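Local coordinates for protein MP-4 (Mucuna pruriens, PDB 5DSS) that contributes to snake venom neutralization by the seeds through an indirect, antibody-mediated mechanism and belongs to the Kunitz-type (legume trypsin inhibitor) family, at residues K20-P25 with G177-G182; N58-K63 with I82-K87. All blocks are in the same frame, centred on the assembly; numbering follows the deposited sequence.

Interaction 1 of 2, residues K20-P25 with G177-G182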
loop_
_atom_site.group_PDB
_atom_site.type_symbol
_atom_site.label_atom_id
_atom_site.label_comp_id
_atom_site.label_asym_id
_atom_site.label_seq_id
_atom_site.Cartn_x
_atom_site.Cartn_y
_atom_site.Cartn_z
ATOM N N LYS A 20 8.998 4.328 9.499
ATOM C CA LYS A 20 7.557 4.553 9.486
ATOM C C LYS A 20 7.204 5.788 8.687
ATOM O O LYS A 20 7.771 6.845 8.907
ATOM C CB LYS A 20 7.052 4.717 10.907
ATOM C CG LYS A 20 7.212 3.494 11.782
ATOM C CD LYS A 20 7.589 3.972 13.156
ATOM C CE LYS A 20 6.849 5.267 13.475
ATOM N NZ LYS A 20 7.175 5.891 14.793
ATOM N N TYR A 21 6.251 5.637 7.769
ATOM C CA TYR A 21 5.787 6.720 6.915
ATOM C C TYR A 21 4.277 6.744 6.821
ATOM O O TYR A 21 3.602 5.962 7.455
ATOM C CB TYR A 21 6.386 6.570 5.512
ATOM C CG TYR A 21 7.889 6.656 5.465
ATOM C CD1 TYR A 21 8.666 6.010 6.409
ATOM C CD2 TYR A 21 8.542 7.387 4.478
ATOM C CE1 TYR A 21 10.059 6.082 6.381
ATOM C CE2 TYR A 21 9.938 7.462 4.448
ATOM C CZ TYR A 21 10.688 6.796 5.402
ATOM O OH TYR A 21 12.054 6.840 5.403
ATOM N N TYR A 22 3.753 7.688 6.056
ATOM C CA TYR A 22 2.325 7.791 5.820
ATOM C C TYR A 22 2.278 7.973 4.326
ATOM O O TYR A 22 3.261 8.380 3.714
ATOM C CB TYR A 22 1.712 9.061 6.431
ATOM C CG TYR A 22 1.597 9.195 7.943
ATOM C CD1 TYR A 22 0.571 8.586 8.637
ATOM C CD2 TYR A 22 2.490 9.992 8.654
ATOM C CE1 TYR A 22 0.455 8.748 10.003
ATOM C CE2 TYR A 22 2.384 10.162 9.998
ATOM C CZ TYR A 22 1.370 9.542 10.680
ATOM O OH TYR A 22 1.268 9.707 12.057
ATOM N N ILE A 23 1.173 7.639 3.754
ATOM C CA ILE A 23 0.947 7.869 2.350
ATOM C C ILE A 23 -0.315 8.742 2.168
ATOM O O ILE A 23 -1.413 8.289 2.400
ATOM C CB ILE A 23 0.840 6.512 1.616
ATOM C CG1 ILE A 23 1.584 5.442 2.385
ATOM C CG2 ILE A 23 1.411 6.589 0.219
ATOM C CD1 ILE A 23 1.405 4.092 1.796
ATOM N N MET A 24 -0.127 10.002 1.752
ATOM C CA MET A 24 -1.241 10.925 1.492
ATOM C C MET A 24 -1.824 10.792 0.085
ATOM O O MET A 24 -1.268 10.082 -0.755
ATOM C CB MET A 24 -0.862 12.372 1.834
ATOM C CG MET A 24 -1.535 12.850 3.113
ATOM S SD MET A 24 -0.464 13.633 4.351
ATOM C CE MET A 24 0.124 12.231 5.306
ATOM N N PRO A 25 -2.964 11.442 -0.183
ATOM C CA PRO A 25 -3.502 11.273 -1.512
ATOM C C PRO A 25 -2.917 12.325 -2.416
ATOM O O PRO A 25 -3.661 13.100 -3.043
ATOM C CB PRO A 25 -4.973 11.582 -1.289
ATOM C CG PRO A 25 -4.918 12.736 -0.330
ATOM C CD PRO A 25 -3.719 12.481 0.552
ATOM N N GLY A 177 2.214 10.302 -2.094
ATOM C CA GLY A 177 3.221 11.118 -1.431
ATOM C C GLY A 177 3.547 10.512 -0.078
ATOM O O GLY A 177 2.661 9.950 0.565
ATOM N N PHE A 178 4.809 10.613 0.346
ATOM C CA PHE A 178 5.270 9.930 1.548
ATOM C C PHE A 178 5.728 10.875 2.654
ATOM O O PHE A 178 6.525 11.809 2.429
ATOM C CB PHE A 178 6.418 9.008 1.209
ATOM C CG PHE A 178 6.074 7.959 0.210
ATOM C CD1 PHE A 178 5.443 6.801 0.606
ATOM C CD2 PHE A 178 6.414 8.121 -1.128
ATOM C CE1 PHE A 178 5.154 5.820 -0.310
ATOM C CE2 PHE A 178 6.121 7.142 -2.051
ATOM C CZ PHE A 178 5.486 5.989 -1.644
ATOM N N GLU A 179 5.237 10.605 3.856
ATOM C CA GLU A 179 5.522 11.436 5.010
ATOM C C GLU A 179 6.115 10.507 6.032
ATOM O O GLU A 179 5.391 9.710 6.625
ATOM C CB GLU A 179 4.198 12.016 5.517
ATOM C CG GLU A 179 4.236 13.285 6.367
ATOM C CD GLU A 179 2.958 13.369 7.204
ATOM O OE1 GLU A 179 2.229 12.359 7.202
ATOM O OE2 GLU A 179 2.641 14.397 7.841
ATOM N N LYS A 180 7.433 10.585 6.222
ATOM C CA LYS A 180 8.082 9.824 7.275
ATOM C C LYS A 180 7.254 10.125 8.559
ATOM O O LYS A 180 6.623 11.171 8.662
ATOM C CB LYS A 180 9.538 10.290 7.451
ATOM C CG LYS A 180 10.218 9.797 8.724
ATOM C CD LYS A 180 10.154 8.272 8.858
ATOM C CE LYS A 180 10.827 7.790 10.142
ATOM N NZ LYS A 180 10.469 6.405 10.561
ATOM N N ALA A 181 7.254 9.200 9.510
ATOM C CA ALA A 181 6.469 9.367 10.725
ATOM C C ALA A 181 7.249 10.026 11.851
ATOM O O ALA A 181 6.757 10.105 12.972
ATOM C CB ALA A 181 5.921 8.029 11.180
ATOM N N GLY A 182 8.455 10.500 11.539
ATOM C CA GLY A 182 9.324 11.143 12.511
ATOM C C GLY A 182 10.429 10.202 12.956
ATOM O O GLY A 182 10.585 9.121 12.389
#

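Interaction 2 of 2, residues N58-K63 with I82-K87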
loop_
_atom_site.group_PDB
_atom_site.type_symbol
_atom_site.label_atom_id
_atom_site.label_comp_id
_atom_site.label_asym_id
_atom_site.label_seq_id
_atom_site.Cartn_x
_atom_site.Cartn_y
_atom_site.Cartn_z
ATOM N N ASN A 58 -4.233 10.892 8.711
ATOM C CA ASN A 58 -3.179 10.379 7.867
ATOM C C ASN A 58 -3.080 8.883 8.004
ATOM O O ASN A 58 -2.265 8.258 7.379
ATOM C CB ASN A 58 -1.858 10.985 8.290
ATOM C CG ASN A 58 -1.839 11.359 9.762
ATOM O OD1 ASN A 58 -2.797 11.084 10.500
ATOM N ND2 ASN A 58 -0.759 12.011 10.197
ATOM N N GLY A 59 -3.949 8.304 8.814
ATOM C CA GLY A 59 -3.972 6.858 9.004
ATOM C C GLY A 59 -2.928 6.244 9.910
ATOM O O GLY A 59 -2.731 6.703 11.035
ATOM N N LEU A 60 -2.276 5.196 9.421
ATOM C CA LEU A 60 -1.342 4.397 10.213
ATOM C C LEU A 60 0.030 4.284 9.514
ATOM O O LEU A 60 0.092 4.088 8.284
ATOM C CB LEU A 60 -1.927 2.982 10.389
ATOM C CG LEU A 60 -2.702 2.426 11.586
ATOM C CD1 LEU A 60 -4.087 3.038 11.746
ATOM C CD2 LEU A 60 -2.834 0.925 11.403
ATOM N N PRO A 61 1.126 4.372 10.295
ATOM C CA PRO A 61 2.482 4.274 9.734
ATOM C C PRO A 61 2.662 3.072 8.803
ATOM O O PRO A 61 1.965 2.062 8.964
ATOM C CB PRO A 61 3.364 4.123 10.978
ATOM C CG PRO A 61 2.611 4.824 12.051
ATOM C CD PRO A 61 1.157 4.541 11.761
ATOM N N VAL A 62 3.581 3.192 7.845
ATOM C CA VAL A 62 3.768 2.204 6.801
ATOM C C VAL A 62 5.245 1.816 6.658
ATOM O O VAL A 62 6.076 2.618 6.181
ATOM C CB VAL A 62 3.261 2.850 5.476
ATOM C CG1 VAL A 62 3.015 1.787 4.409
ATOM C CG2 VAL A 62 2.001 3.687 5.697
ATOM N N LYS A 63 5.577 0.585 7.044
ATOM C CA LYS A 63 6.973 0.137 7.021
ATOM C C LYS A 63 7.455 -0.603 5.763
ATOM O O LYS A 63 7.269 -1.801 5.606
ATOM C CB LYS A 63 7.287 -0.686 8.267
ATOM C CG LYS A 63 8.162 0.018 9.290
ATOM C CD LYS A 63 8.262 -0.850 10.543
ATOM C CE LYS A 63 9.306 -0.382 11.541
ATOM N NZ LYS A 63 8.966 0.883 12.253
ATOM N N ILE A 82 5.472 -4.658 2.725
ATOM C CA ILE A 82 4.955 -3.563 3.472
ATOM C C ILE A 82 3.878 -4.019 4.482
ATOM O O ILE A 82 3.197 -5.048 4.301
ATOM C CB ILE A 82 4.532 -2.452 2.473
ATOM C CG1 ILE A 82 3.788 -1.343 3.191
ATOM C CG2 ILE A 82 3.798 -3.035 1.270
ATOM C CD1 ILE A 82 4.755 -0.500 4.001
ATOM N N GLU A 83 3.785 -3.261 5.573
ATOM C CA GLU A 83 2.855 -3.515 6.659
ATOM C C GLU A 83 2.680 -2.230 7.482
ATOM O O GLU A 83 3.558 -1.353 7.502
ATOM C CB GLU A 83 3.450 -4.568 7.579
ATOM C CG GLU A 83 4.505 -5.458 6.943
ATOM C CD GLU A 83 5.044 -6.471 7.923
ATOM O OE1 GLU A 83 5.620 -6.023 8.937
ATOM O OE2 GLU A 83 4.893 -7.696 7.677
ATOM N N PHE A 84 1.542 -2.126 8.168
ATOM C CA PHE A 84 1.269 -1.004 9.084
ATOM C C PHE A 84 2.080 -1.252 10.342
ATOM O O PHE A 84 2.672 -2.322 10.515
ATOM C CB PHE A 84 -0.211 -0.939 9.480
ATOM C CG PHE A 84 -1.094 -0.287 8.467
ATOM C CD1 PHE A 84 -0.983 1.064 8.197
ATOM C CD2 PHE A 84 -2.062 -1.009 7.802
ATOM C CE1 PHE A 84 -1.833 1.684 7.280
ATOM C CE2 PHE A 84 -2.897 -0.403 6.888
ATOM C CZ PHE A 84 -2.787 0.943 6.621
ATOM N N THR A 85 2.067 -0.267 11.232
ATOM C CA THR A 85 2.837 -0.326 12.468
ATOM C C THR A 85 2.124 -0.958 13.660
ATOM O O THR A 85 2.772 -1.213 14.675
ATOM C CB THR A 85 3.295 1.072 12.838
ATOM O OG1 THR A 85 4.125 1.560 11.783
ATOM C CG2 THR A 85 4.065 1.062 14.133
ATOM N N GLU A 86 0.804 -1.125 13.591
ATOM C CA GLU A 86 0.023 -1.894 14.565
ATOM C C GLU A 86 -1.205 -2.608 13.968
ATOM O O GLU A 86 -2.101 -1.981 13.510
ATOM C CB GLU A 86 -0.393 -1.007 15.738
ATOM C CG GLU A 86 -0.519 -1.743 17.044
ATOM C CD GLU A 86 -1.300 -0.980 18.055
ATOM O OE1 GLU A 86 -1.397 0.222 17.854
ATOM O OE2 GLU A 86 -1.786 -1.585 19.024
ATOM N N LYS A 87 -1.276 -3.916 14.031
ATOM C CA LYS A 87 -2.406 -4.709 13.510
ATOM C C LYS A 87 -3.652 -4.632 14.393
ATOM O O LYS A 87 -3.525 -4.464 15.606
ATOM C CB LYS A 87 -1.968 -6.167 13.306
ATOM C CG LYS A 87 -1.339 -6.814 14.532
ATOM C CD LYS A 87 -1.304 -8.329 14.408
ATOM C CE LYS A 87 -0.936 -9.012 15.718
ATOM N NZ LYS A 87 -1.040 -10.496 15.558
#

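Interaction 1 of 2, residues K20-P25 with G177-G182
Ile-23 and Phe-178 form the close-packed part of this antiparallel strand pair, a worked example of how regions near the two ends of a chain can be paired by backbone bonding. Their side chains lie alongside one another and point the same way, with Ile-23 CG2 3.9 Å from Phe-178 CE1. On that face the Phe-178 side chain also touches Leu-15, and Ile-23 continues to Val-62 of the next strand. The backbone is secured on both sides of the pair: Glu-179 N donates to Tyr-22 O (3.0 Å, 164° at the hydrogen), and Met-24 N to Gly-177 O (3.0 Å). The return bond from Tyr-22 N to Glu-179 O is weak and bent. At Tyr-21, chi1 of -62° sets CG opposite the carbonyl carbon and brings one ring face under the backbone of Lys-180, whose CA stands 3.8 Å from the ring centroid in a CH-pi contact. The ring hydroxyl is held by Leu-16 N. Beyond this ring the pairing is looser. On the opposite face Tyr-22 and Met-24 lie by the carboxylate arm of partly exposed Glu-179, in doubtful geometry, and Tyr-22 CE2 is 4.3 Å from Ala-181 CB; Lys-20 NZ and Lys-180 NZ lie 5.4 Å apart as like charges. Pairing of an early strand, 20-24, with the last, 177-180, is consistent with the closing of a beta-trefoil, the fold of Kunitz-type inhibitors.

Interaction 2 of 2, residues N58-K63 with I82-K87
Lys-63 meets Glu-83 through the well-formed backbone bond of this contact, in which Lys-63 N points almost straight at Glu-83 O (2.8 Å, 166° at the hydrogen). The end-to-end directions of the two segments are 134° apart, so they run roughly counter to each other. A second link, Thr-85 N to Pro-61 O, is weak at 3.3 Å, and Phe-84 CA adds a CH...O contact to the same carbonyl oxygen. No regular ladder develops. Among the side chains Phe-84 is central: with CG opposite its carbonyl carbon (chi1 -81°), the ring offers one face to Leu-60, whose CD2 lies 4.0 Å from the centroid, while Leu-60 O sits in the ring plane at the edge, 3.2 Å from Phe-84 CE1. Trp-96 meets Phe-84 edge-to-face, and Leu-37 also touches it. Thr-85 crosses the Pro-61 ring at about a right angle, its CB 3.9 Å from Pro-61 CG. Glu-83 turns from segment 58-63 and salt-bridges Arg-67. Val-62 and Ile-82 also adjoin, although their methyls are modelled too close to interpret. Part of the long loop between strands 62-63 and 97-99, laid against a short, weakly bonded edge strand, is consistent with the long loops that link the strands of a Kunitz-type beta-trefoil.

How the interactions relate
Strand 20-24 lies between the two contacts: it pairs with 177-180 in interaction 1 and, along its other edge, neighbours strand 62-63 of interaction 2, giving the sheet order 62-63, 20-24, 177-180. The two centres are about 10 Å apart, and the segments themselves touch. Tyr-21 O packs on Val-62 CG2 at 3.3 Å, and Tyr-22 CD1 comes to 3.1 Å from Asn-58 O. Lys-20 CG lies 3.2 Å from Lys-63 NZ and 3.6 Å from Thr-85 OG1, and so borders both segments of interaction 2. In sequence, interaction 2 falls within the long span that interaction 1 brings together. Together they describe one antiparallel sheet region with its bordering loop.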